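Local coordinates for succinate dehydrogenase (Membrane anchor subunit) (Mycolicibacterium smegmatis, PDB 7D6V), which anchors succinate dehydrogenase in the membrane, carries an embedded Rieske-type iron-sulfur cluster and binds ubiquinone-1, probably linking succinate oxidation to quinone reduction, at residues C[71-76]-C[166-171]. Residues are numbered along the deposited sequence; the frame is centred on the assembly and turned at random.
Sequences YSPCVS and SLVNTY
S72 and P73, on an irregular bend of the long loop before helix 104-112, lie against one side of helix 155-175, with S72 CA 6.8 Å from N169 CA and P73 CA 7.5 Å from V168 CA. This is loop-on-helix packing in the helical membrane anchor: with S72 nearest N169 and P73 nearest V168, the bend and the helix are matched in opposite chain directions, and the two segments bury just 113 Å² between them. The contact has a polar half and an apolar half. In the first, N169 sets its amide beside S72, with OD1 3.2 Å from S72 OG and 3.4 Å from S72 CB. Although the CA–CB bond of N169 runs along the flank of the interface, the side chain is long enough to carry OD1 across, CG lying anti to the carbonyl carbon (chi1 -69°). The approach is a polar contact and not a hydrogen bond, for S72 OG is bonded to T68 O within its own loop. Serine suits this place because its small side chain can hold the bend through that carbonyl and still leave room for the asparagine. In the apolar half, P73 CG meets V168 CG1 at 4.3 Å, a looser van der Waals contact. The valine extends this branch toward the proline by placing CG1 anti to the backbone N (chi1 162°), while the pyrrolidine ring offers a compact apolar surface and limits the bend's flexibility. On another side of the helix, S166 and T170 pack against helix 188-204. There S166 O accepts from T170 N and T170 OG1, which arrive from opposite faces of its carbonyl plane, and T170 OG1 is also hydrogen-bonded to W200 NE1.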
# COMPACT_ATOMS: atom_id res chain seq x y z
N TYR C 71 14.78 -44.45 -23.07
CA TYR C 71 15.18 -45.84 -22.87
C TYR C 71 16.42 -45.93 -21.98
O TYR C 71 17.12 -46.95 -22.03
CB TYR C 71 15.47 -46.53 -24.20
CG TYR C 71 14.26 -46.87 -25.04
CD1 TYR C 71 13.51 -45.87 -25.65
CD2 TYR C 71 13.87 -48.19 -25.23
CE1 TYR C 71 12.42 -46.18 -26.41
CE2 TYR C 71 12.78 -48.50 -26.00
CZ TYR C 71 12.05 -47.49 -26.59
OH TYR C 71 10.95 -47.80 -27.35
N SER C 72 16.70 -44.90 -21.18
CA SER C 72 18.06 -44.72 -20.67
C SER C 72 18.49 -45.85 -19.75
O SER C 72 19.44 -46.58 -20.09
CB SER C 72 18.21 -43.34 -20.04
OG SER C 72 18.06 -42.31 -21.00
N PRO C 73 17.87 -46.08 -18.58
CA PRO C 73 18.25 -47.27 -17.81
C PRO C 73 17.70 -48.51 -18.50
O PRO C 73 16.49 -48.76 -18.49
CB PRO C 73 17.61 -47.04 -16.43
CG PRO C 73 17.16 -45.61 -16.44
CD PRO C 73 16.83 -45.32 -17.87
N CYS C 74 18.59 -49.29 -19.11
CA CYS C 74 18.20 -50.34 -20.05
C CYS C 74 18.73 -51.65 -19.49
O CYS C 74 19.80 -52.12 -19.87
CB CYS C 74 18.77 -49.99 -21.44
SG CYS C 74 17.91 -50.69 -22.85
N VAL C 75 17.96 -52.26 -18.59
CA VAL C 75 18.46 -53.28 -17.68
C VAL C 75 17.93 -54.67 -18.03
O VAL C 75 17.90 -55.55 -17.17
CB VAL C 75 18.13 -52.92 -16.22
CG1 VAL C 75 18.76 -51.60 -15.85
CG2 VAL C 75 16.63 -52.86 -16.03
N SER C 76 17.53 -54.90 -19.27
CA SER C 76 17.01 -56.19 -19.69
C SER C 76 17.99 -56.88 -20.63
O SER C 76 18.82 -56.22 -21.27
CB SER C 76 15.65 -56.05 -20.37
OG SER C 76 15.36 -57.17 -21.18
N SER C 166 18.84 -37.95 -13.35
CA SER C 166 19.67 -36.97 -14.04
C SER C 166 21.13 -37.39 -14.03
O SER C 166 21.85 -37.19 -15.01
CB SER C 166 19.50 -35.59 -13.41
OG SER C 166 18.29 -34.99 -13.82
N LEU C 167 21.59 -37.97 -12.92
CA LEU C 167 22.96 -38.50 -12.90
C LEU C 167 23.12 -39.63 -13.91
O LEU C 167 24.15 -39.73 -14.60
CB LEU C 167 23.32 -38.98 -11.49
CG LEU C 167 23.55 -37.86 -10.48
CD1 LEU C 167 23.61 -38.41 -9.07
CD2 LEU C 167 24.81 -37.10 -10.82
N VAL C 168 22.12 -40.50 -14.02
CA VAL C 168 22.18 -41.59 -15.00
C VAL C 168 22.24 -41.04 -16.42
O VAL C 168 23.03 -41.50 -17.25
CB VAL C 168 20.99 -42.55 -14.80
CG1 VAL C 168 20.79 -43.41 -16.04
CG2 VAL C 168 21.21 -43.41 -13.58
N ASN C 169 21.42 -40.04 -16.71
CA ASN C 169 21.44 -39.41 -18.03
C ASN C 169 22.75 -38.70 -18.30
O ASN C 169 23.21 -38.67 -19.45
CB ASN C 169 20.27 -38.45 -18.17
CG ASN C 169 18.93 -39.15 -18.24
OD1 ASN C 169 18.86 -40.32 -18.60
ND2 ASN C 169 17.87 -38.45 -17.89
N THR C 170 23.36 -38.10 -17.28
CA THR C 170 24.67 -37.49 -17.45
C THR C 170 25.72 -38.53 -17.80
O THR C 170 26.58 -38.30 -18.65
CB THR C 170 25.06 -36.74 -16.18
OG1 THR C 170 23.94 -35.99 -15.71
CG2 THR C 170 26.22 -35.80 -16.45
N TYR C 171 25.66 -39.69 -17.15
CA TYR C 171 26.57 -40.77 -17.51
C TYR C 171 26.37 -41.19 -18.96
O TYR C 171 27.34 -41.41 -19.70
CB TYR C 171 26.38 -41.96 -16.57
CG TYR C 171 27.25 -43.14 -16.92
CD1 TYR C 171 28.55 -43.22 -16.46
CD2 TYR C 171 26.77 -44.17 -17.71
CE1 TYR C 171 29.35 -44.30 -16.78
CE2 TYR C 171 27.57 -45.25 -18.04
CZ TYR C 171 28.85 -45.30 -17.57
OH TYR C 171 29.65 -46.38 -17.89